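Local coordinates for amine Dehydrogenase (Pseudomonas putida, PDB 1JMX), which probably transfers electrons through two covalently bound c-type hemes, as expected of the heme-bearing alpha subunit of a quinohemoprotein amine dehydrogenase, at residues E429-A434 with G462-I467; W416-F421 with G435-D440. All blocks are in the same frame, centred on the assembly; numbering follows the deposited sequence.

Interaction 1 of 2, residues E429-A434 with G462-I467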
ATOM      1  N   GLU A 429       1.950  -7.119  24.432  1.00 27.12           N
ATOM      2  CA  GLU A 429       2.089  -5.853  25.147  1.00 25.80           C
ATOM      3  C   GLU A 429       2.002  -4.641  24.216  1.00 23.71           C
ATOM      4  O   GLU A 429       2.799  -3.708  24.321  1.00 23.53           O
ATOM      5  CB  GLU A 429       3.415  -5.822  25.905  1.00 28.47           C
ATOM      6  CG  GLU A 429       3.620  -6.991  26.858  1.00 32.01           C
ATOM      7  CD  GLU A 429       4.798  -6.770  27.776  1.00 34.20           C
ATOM      8  OE1 GLU A 429       5.951  -6.742  27.288  1.00 36.56           O
ATOM      9  OE2 GLU A 429       4.572  -6.605  28.994  1.00 38.13           O
ATOM     10  N   ASP A 430       1.013  -4.659  23.324  1.00 21.19           N
ATOM     11  CA  ASP A 430       0.791  -3.581  22.364  1.00 19.76           C
ATOM     12  C   ASP A 430       0.512  -2.219  22.990  1.00 19.96           C
ATOM     13  O   ASP A 430       1.006  -1.201  22.513  1.00 18.74           O
ATOM     14  CB  ASP A 430      -0.364  -3.937  21.426  1.00 17.81           C
ATOM     15  CG  ASP A 430       0.024  -4.957  20.371  1.00 15.21           C
ATOM     16  OD1 ASP A 430       1.183  -5.408  20.339  1.00 16.96           O
ATOM     17  OD2 ASP A 430      -0.848  -5.296  19.557  1.00 15.48           O
ATOM     18  N   VAL A 431      -0.307  -2.203  24.038  1.00 20.02           N
ATOM     19  CA  VAL A 431      -0.671  -0.967  24.726  1.00 18.85           C
ATOM     20  C   VAL A 431       0.537  -0.257  25.333  1.00 18.27           C
ATOM     21  O   VAL A 431       0.508   0.947  25.564  1.00 20.24           O
ATOM     22  CB  VAL A 431      -1.739  -1.254  25.809  1.00 19.50           C
ATOM     23  CG1 VAL A 431      -1.835  -0.113  26.814  1.00 20.21           C
ATOM     24  CG2 VAL A 431      -3.069  -1.462  25.153  1.00 17.98           C
ATOM     25  N   LYS A 432       1.615  -0.998  25.547  1.00 18.73           N
ATOM     26  CA  LYS A 432       2.826  -0.441  26.133  1.00 18.85           C
ATOM     27  C   LYS A 432       3.805   0.125  25.108  1.00 17.60           C
ATOM     28  O   LYS A 432       4.522   1.090  25.382  1.00 17.15           O
ATOM     29  CB  LYS A 432       3.521  -1.519  26.963  1.00 21.91           C
ATOM     30  CG  LYS A 432       4.837  -1.098  27.586  1.00 25.94           C
ATOM     31  CD  LYS A 432       5.358  -2.211  28.474  1.00 30.71           C
ATOM     32  CE  LYS A 432       6.751  -1.905  28.995  1.00 33.40           C
ATOM     33  NZ  LYS A 432       7.263  -3.051  29.817  1.00 35.84           N
ATOM     34  N   PHE A 433       3.823  -0.473  23.921  1.00 16.75           N
ATOM     35  CA  PHE A 433       4.743  -0.054  22.878  1.00 15.02           C
ATOM     36  C   PHE A 433       4.147   0.746  21.726  1.00 13.75           C
ATOM     37  O   PHE A 433       4.827   1.585  21.149  1.00 14.41           O
ATOM     38  CB  PHE A 433       5.464  -1.281  22.318  1.00 15.52           C
ATOM     39  CG  PHE A 433       6.271  -2.041  23.337  1.00 15.01           C
ATOM     40  CD1 PHE A 433       5.850  -3.290  23.784  1.00 16.94           C
ATOM     41  CD2 PHE A 433       7.467  -1.533  23.817  1.00 15.35           C
ATOM     42  CE1 PHE A 433       6.617  -4.025  24.697  1.00 16.84           C
ATOM     43  CE2 PHE A 433       8.242  -2.256  24.729  1.00 15.31           C
ATOM     44  CZ  PHE A 433       7.817  -3.506  25.169  1.00 14.85           C
ATOM     45  N   ALA A 434       2.875   0.513  21.417  1.00 13.72           N
ATOM     46  CA  ALA A 434       2.207   1.173  20.294  1.00 14.51           C
ATOM     47  C   ALA A 434       2.226   2.695  20.293  1.00 15.91           C
ATOM     48  O   ALA A 434       2.220   3.320  19.231  1.00 16.29           O
ATOM     49  CB  ALA A 434       0.779   0.659  20.144  1.00 14.82           C
ATOM     50  N   GLY A 462       0.532  -2.021  16.774  1.00 14.41           N
ATOM     51  CA  GLY A 462      -0.438  -2.579  17.697  1.00 13.54           C
ATOM     52  C   GLY A 462      -1.868  -2.629  17.194  1.00 14.04           C
ATOM     53  O   GLY A 462      -2.245  -1.902  16.277  1.00 13.57           O
ATOM     54  N   ASN A 463      -2.651  -3.527  17.782  1.00 13.58           N
ATOM     55  CA  ASN A 463      -4.058  -3.696  17.441  1.00 14.09           C
ATOM     56  C   ASN A 463      -4.784  -3.185  18.688  1.00 14.43           C
ATOM     57  O   ASN A 463      -4.865  -3.879  19.704  1.00 14.07           O
ATOM     58  CB  ASN A 463      -4.349  -5.179  17.187  1.00 13.39           C
ATOM     59  CG  ASN A 463      -5.606  -5.396  16.394  1.00 12.71           C
ATOM     60  OD1 ASN A 463      -6.358  -4.462  16.141  1.00 14.26           O
ATOM     61  ND2 ASN A 463      -5.846  -6.634  15.996  1.00 14.64           N
ATOM     62  N   LEU A 464      -5.269  -1.949  18.609  1.00 14.47           N
ATOM     63  CA  LEU A 464      -5.909  -1.293  19.741  1.00 14.71           C
ATOM     64  C   LEU A 464      -7.410  -1.000  19.708  1.00 15.39           C
ATOM     65  O   LEU A 464      -8.029  -0.831  18.658  1.00 16.03           O
ATOM     66  CB  LEU A 464      -5.155   0.005  20.051  1.00 14.07           C
ATOM     67  CG  LEU A 464      -3.655  -0.109  20.323  1.00 12.85           C
ATOM     68  CD1 LEU A 464      -3.085   1.268  20.604  1.00 13.35           C
ATOM     69  CD2 LEU A 464      -3.397  -1.050  21.499  1.00 13.82           C
ATOM     70  N   LYS A 465      -7.973  -0.917  20.906  1.00 17.12           N
ATOM     71  CA  LYS A 465      -9.380  -0.621  21.110  1.00 18.30           C
ATOM     72  C   LYS A 465      -9.386   0.761  21.743  1.00 16.55           C
ATOM     73  O   LYS A 465      -8.755   0.981  22.772  1.00 16.88           O
ATOM     74  CB  LYS A 465     -10.010  -1.656  22.049  1.00 20.76           C
ATOM     75  CG  LYS A 465     -11.522  -1.688  22.006  1.00 25.91           C
ATOM     76  CD  LYS A 465     -12.080  -3.026  22.487  1.00 30.28           C
ATOM     77  CE  LYS A 465     -11.682  -3.329  23.936  1.00 33.68           C
ATOM     78  NZ  LYS A 465     -12.461  -4.489  24.497  1.00 36.79           N
ATOM     79  N   VAL A 466     -10.027   1.703  21.067  1.00 16.09           N
ATOM     80  CA  VAL A 466     -10.104   3.082  21.528  1.00 16.96           C
ATOM     81  C   VAL A 466     -11.361   3.311  22.363  1.00 17.80           C
ATOM     82  O   VAL A 466     -12.470   3.291  21.835  1.00 17.07           O
ATOM     83  CB  VAL A 466     -10.080   4.042  20.320  1.00 17.29           C
ATOM     84  CG1 VAL A 466     -10.298   5.474  20.763  1.00 20.10           C
ATOM     85  CG2 VAL A 466      -8.750   3.906  19.584  1.00 17.98           C
ATOM     86  N   ILE A 467     -11.178   3.538  23.664  1.00 17.39           N
ATOM     87  CA  ILE A 467     -12.305   3.754  24.573  1.00 16.44           C
ATOM     88  C   ILE A 467     -12.495   5.210  24.982  1.00 15.27           C
ATOM     89  O   ILE A 467     -11.583   5.841  25.514  1.00 13.49           O
ATOM     90  CB  ILE A 467     -12.159   2.936  25.892  1.00 18.06           C
ATOM     91  CG1 ILE A 467     -11.671   1.514  25.607  1.00 16.48           C
ATOM     92  CG2 ILE A 467     -13.494   2.905  26.647  1.00 15.66           C
ATOM     93  CD1 ILE A 467     -12.576   0.730  24.750  1.00 15.68           C
TER

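Interaction 2 of 2, residues W416-F421 with G435-D440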
ATOM      1  N   TRP A 416     -10.193   9.526  27.352  1.00 19.74           N
ATOM      2  CA  TRP A 416      -9.758   8.568  26.353  1.00 17.18           C
ATOM      3  C   TRP A 416      -8.709   7.623  26.866  1.00 18.12           C
ATOM      4  O   TRP A 416      -7.812   8.015  27.613  1.00 19.18           O
ATOM      5  CB  TRP A 416      -9.206   9.295  25.130  1.00 13.72           C
ATOM      6  CG  TRP A 416     -10.230  10.077  24.414  1.00 12.03           C
ATOM      7  CD1 TRP A 416     -10.554  11.387  24.617  1.00 10.87           C
ATOM      8  CD2 TRP A 416     -11.084   9.607  23.374  1.00 11.06           C
ATOM      9  NE1 TRP A 416     -11.556  11.762  23.759  1.00 11.05           N
ATOM     10  CE2 TRP A 416     -11.902  10.689  22.986  1.00 11.56           C
ATOM     11  CE3 TRP A 416     -11.241   8.377  22.732  1.00 11.41           C
ATOM     12  CZ2 TRP A 416     -12.863  10.575  21.983  1.00 11.66           C
ATOM     13  CZ3 TRP A 416     -12.196   8.264  21.737  1.00 10.70           C
ATOM     14  CH2 TRP A 416     -12.995   9.359  21.372  1.00 11.13           C
ATOM     15  N   LYS A 417      -8.849   6.364  26.467  1.00 18.08           N
ATOM     16  CA  LYS A 417      -7.890   5.338  26.816  1.00 19.22           C
ATOM     17  C   LYS A 417      -7.800   4.303  25.705  1.00 18.81           C
ATOM     18  O   LYS A 417      -8.613   4.272  24.783  1.00 18.54           O
ATOM     19  CB  LYS A 417      -8.200   4.674  28.161  1.00 19.03           C
ATOM     20  CG  LYS A 417      -9.482   3.889  28.231  1.00 22.14           C
ATOM     21  CD  LYS A 417      -9.571   3.190  29.585  1.00 26.24           C
ATOM     22  CE  LYS A 417     -11.013   2.889  29.982  1.00 27.16           C
ATOM     23  NZ  LYS A 417     -11.683   2.042  28.962  1.00 31.27           N
ATOM     24  N   VAL A 418      -6.787   3.459  25.817  1.00 19.69           N
ATOM     25  CA  VAL A 418      -6.511   2.415  24.851  1.00 20.24           C
ATOM     26  C   VAL A 418      -6.445   1.055  25.561  1.00 19.95           C
ATOM     27  O   VAL A 418      -5.935   0.949  26.682  1.00 19.54           O
ATOM     28  CB  VAL A 418      -5.174   2.754  24.121  1.00 19.65           C
ATOM     29  CG1 VAL A 418      -4.344   1.504  23.856  1.00 22.67           C
ATOM     30  CG2 VAL A 418      -5.473   3.504  22.832  1.00 18.71           C
ATOM     31  N   GLU A 419      -7.006   0.031  24.925  1.00 20.17           N
ATOM     32  CA  GLU A 419      -6.993  -1.320  25.474  1.00 20.50           C
ATOM     33  C   GLU A 419      -6.681  -2.293  24.357  1.00 20.30           C
ATOM     34  O   GLU A 419      -6.979  -2.019  23.204  1.00 18.56           O
ATOM     35  CB  GLU A 419      -8.360  -1.673  26.049  1.00 23.70           C
ATOM     36  CG  GLU A 419      -8.906  -0.631  26.987  1.00 29.80           C
ATOM     37  CD  GLU A 419     -10.041  -1.153  27.822  1.00 34.05           C
ATOM     38  OE1 GLU A 419     -11.031  -1.681  27.245  1.00 36.88           O
ATOM     39  OE2 GLU A 419      -9.932  -1.037  29.065  1.00 36.94           O
ATOM     40  N   PRO A 420      -6.062  -3.443  24.684  1.00 19.71           N
ATOM     41  CA  PRO A 420      -5.726  -4.453  23.678  1.00 18.83           C
ATOM     42  C   PRO A 420      -6.997  -4.852  22.946  1.00 18.98           C
ATOM     43  O   PRO A 420      -8.040  -5.048  23.576  1.00 20.70           O
ATOM     44  CB  PRO A 420      -5.219  -5.611  24.525  1.00 19.49           C
ATOM     45  CG  PRO A 420      -4.590  -4.918  25.686  1.00 19.37           C
ATOM     46  CD  PRO A 420      -5.598  -3.861  26.016  1.00 18.63           C
ATOM     47  N   PHE A 421      -6.931  -4.928  21.621  1.00 18.65           N
ATOM     48  CA  PHE A 421      -8.100  -5.302  20.841  1.00 18.10           C
ATOM     49  C   PHE A 421      -8.389  -6.802  20.947  1.00 18.10           C
ATOM     50  O   PHE A 421      -9.546  -7.224  20.931  1.00 18.54           O
ATOM     51  CB  PHE A 421      -7.914  -4.911  19.376  1.00 17.31           C
ATOM     52  CG  PHE A 421      -9.142  -5.113  18.537  1.00 17.95           C
ATOM     53  CD1 PHE A 421     -10.181  -4.181  18.564  1.00 18.26           C
ATOM     54  CD2 PHE A 421      -9.264  -6.228  17.717  1.00 18.53           C
ATOM     55  CE1 PHE A 421     -11.324  -4.355  17.783  1.00 18.44           C
ATOM     56  CE2 PHE A 421     -10.407  -6.415  16.929  1.00 18.70           C
ATOM     57  CZ  PHE A 421     -11.438  -5.475  16.963  1.00 18.58           C
ATOM     58  N   GLY A 435       2.241   3.290  21.477  1.00 17.01           N
ATOM     59  CA  GLY A 435       2.265   4.736  21.565  1.00 17.08           C
ATOM     60  C   GLY A 435       1.535   5.220  22.799  1.00 18.40           C
ATOM     61  O   GLY A 435       1.303   4.438  23.730  1.00 19.33           O
ATOM     62  N   LYS A 436       1.129   6.489  22.793  1.00 17.74           N
ATOM     63  CA  LYS A 436       0.433   7.056  23.936  1.00 18.84           C
ATOM     64  C   LYS A 436      -0.832   7.818  23.585  1.00 17.73           C
ATOM     65  O   LYS A 436      -0.839   8.672  22.698  1.00 16.08           O
ATOM     66  CB  LYS A 436       1.376   7.942  24.763  1.00 21.55           C
ATOM     67  CG  LYS A 436       1.975   9.120  24.005  1.00 27.71           C
ATOM     68  CD  LYS A 436       3.044   9.858  24.831  1.00 31.93           C
ATOM     69  CE  LYS A 436       3.617  11.068  24.085  1.00 32.52           C
ATOM     70  NZ  LYS A 436       4.254  10.673  22.789  1.00 32.37           N
ATOM     71  N   MET A 437      -1.920   7.438  24.247  1.00 17.41           N
ATOM     72  CA  MET A 437      -3.204   8.092  24.064  1.00 18.07           C
ATOM     73  C   MET A 437      -3.207   9.274  25.024  1.00 19.26           C
ATOM     74  O   MET A 437      -2.952   9.127  26.223  1.00 19.68           O
ATOM     75  CB  MET A 437      -4.355   7.143  24.408  1.00 17.63           C
ATOM     76  CG  MET A 437      -5.731   7.771  24.303  1.00 16.98           C
ATOM     77  SD  MET A 437      -6.124   8.274  22.621  1.00 19.56           S
ATOM     78  CE  MET A 437      -7.012   6.842  22.050  1.00 17.07           C
ATOM     79  N   GLN A 438      -3.437  10.456  24.476  1.00 19.55           N
ATOM     80  CA  GLN A 438      -3.471  11.659  25.279  1.00 21.75           C
ATOM     81  C   GLN A 438      -4.908  11.945  25.692  1.00 21.92           C
ATOM     82  O   GLN A 438      -5.853  11.472  25.056  1.00 21.01           O
ATOM     83  CB  GLN A 438      -2.903  12.824  24.477  1.00 22.58           C
ATOM     84  CG  GLN A 438      -1.525  12.545  23.933  1.00 27.03           C
ATOM     85  CD  GLN A 438      -1.009  13.660  23.058  1.00 29.66           C
ATOM     86  OE1 GLN A 438      -1.785  14.452  22.512  1.00 32.27           O
ATOM     87  NE2 GLN A 438       0.313  13.732  22.914  1.00 31.91           N
ATOM     88  N   ALA A 439      -5.060  12.740  26.749  1.00 22.46           N
ATOM     89  CA  ALA A 439      -6.369  13.108  27.278  1.00 23.15           C
ATOM     90  C   ALA A 439      -7.307  13.723  26.240  1.00 21.99           C
ATOM     91  O   ALA A 439      -8.514  13.465  26.263  1.00 24.46           O
ATOM     92  CB  ALA A 439      -6.201  14.059  28.457  1.00 22.51           C
ATOM     93  N   ASP A 440      -6.747  14.528  25.338  1.00 21.04           N
ATOM     94  CA  ASP A 440      -7.517  15.197  24.292  1.00 18.73           C
ATOM     95  C   ASP A 440      -8.055  14.315  23.161  1.00 17.46           C
ATOM     96  O   ASP A 440      -8.810  14.797  22.314  1.00 17.47           O
ATOM     97  CB  ASP A 440      -6.744  16.399  23.731  1.00 21.02           C
ATOM     98  CG  ASP A 440      -5.338  16.047  23.247  1.00 23.31           C
ATOM     99  OD1 ASP A 440      -4.838  14.937  23.516  1.00 24.52           O
ATOM    100  OD2 ASP A 440      -4.713  16.915  22.599  1.00 25.81           O
TER

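Interaction 1 of 2, residues E429-A434 with G462-I467
The carboxylate of Asp430 is gripped by two groups, one at each oxygen: its OD2 accepts the backbone N-H of Asn463 (N to OD2 3.1 Å), while OD1 forms a salt bridge with Arg454. The bond to Asn463 is fairly straight at 160°, yet the donor stands above the carboxylate plane, 38° out of it. Asp430 CG lies anti to its own carbonyl carbon (chi1 -76°), which places the group over Gly462; there OD2 comes within 3.3 Å of Gly462 CA. Gly462, which has no side chain, brings its CA to 4.0 Å from Asp430 CB and 4.2 Å from Ala434 CB.

Beyond this polar corner the contact is aliphatic, and Leu464 supplies both ends of its fork. CD2 reaches CG2 of Val431 at 3.7 Å, the two side chains meeting at a slant, and CD1 reaches CB of Ala434 at 3.9 Å. Asn463 takes part through its backbone, its own OD1 being hydrogen-bonded to His480.

Away from the hemes, in the E-set domain IV region, the short helix 430-433 thus packs on a mixed sheet at the start of strand 462-470, which pairs antiparallel with strands 406-420 and 476-484. Val418 and Phe443, from strands 406-420 and 442-445, also pack on Leu464.

Interaction 2 of 2, residues W416-F421 with G435-D440
Trp416 meets the 435-440 segment at two places. Its CB packs on CG of Met437 at 3.9 Å, and its indole presents CD1 to the backbone carbonyl of Ala439, whose O lies 3.3 Å from CD1, near the ring plane and at the edge. With CG anti to the carbonyl carbon, the indole extends past Met437 to the turn that follows it. The Trp416 side chain also touches Val466 and Ala468 of strand 462-470 and Phe393 and Ala395 of strand 391-400.

Lys417 CB points away from 435-440, and its NZ forms a salt bridge with Glu419 OE2 at 3.5 Å, within the same strand. Its contribution to the contact is made by the backbone: Lys417 N is 4.0 Å from Met437 CG.

The two strands are not direct partners. Their short axes pass 7.1 Å apart at 135° between N-to-C directions, and the sheet links them indirectly: 435-437 pairs antiparallel with 442-445, which pairs with 391-400, itself a partner of 406-420. The pair is thus linked through two intervening strands of a mixed sheet in the fourth family region of the subunit, assigned to the E-set clan of immunoglobulin-like folds, and its contact is made largely by side chains.

At Val418 the chain again faces the 435-437 strand. CG2 touches Met437 CE at 3.8 Å, the two side chains running at an angle to each other. Met437 can serve both residues because it is bent at chi2 (64°) and chi3 (95°): CG stays beside Trp416 CB while CE folds back to Val418. Phe443 packs against both Val418 and Met437, and Val431 of helix 430-433 touches Val418 and Pro420.

How the interactions relate
Interaction 1 is mostly buried, with five of its six touching residues enclosed, whereas interaction 2 lies at the surface and none of its seven is fully buried. Their chemistry differs accordingly: 429-434 with 462-467 joins a carboxylate-to-backbone bond to aliphatic packing, while 416-421 with 435-440 relies on apolar side chains and an indole edge. The centres are 7 Å apart and the segments alternate along the chain. Strands 406-420 and 462-470 are neighbours, joined by probable hydrogen bonds from Lys465 N to Glu419 O (2.7 Å) and Ile467 N to Lys417 O (2.9 Å). Helix 430-433 is followed in the chain by strand 435-437, and Val418 CG1 packs on Val431 CG2 at 3.5 Å.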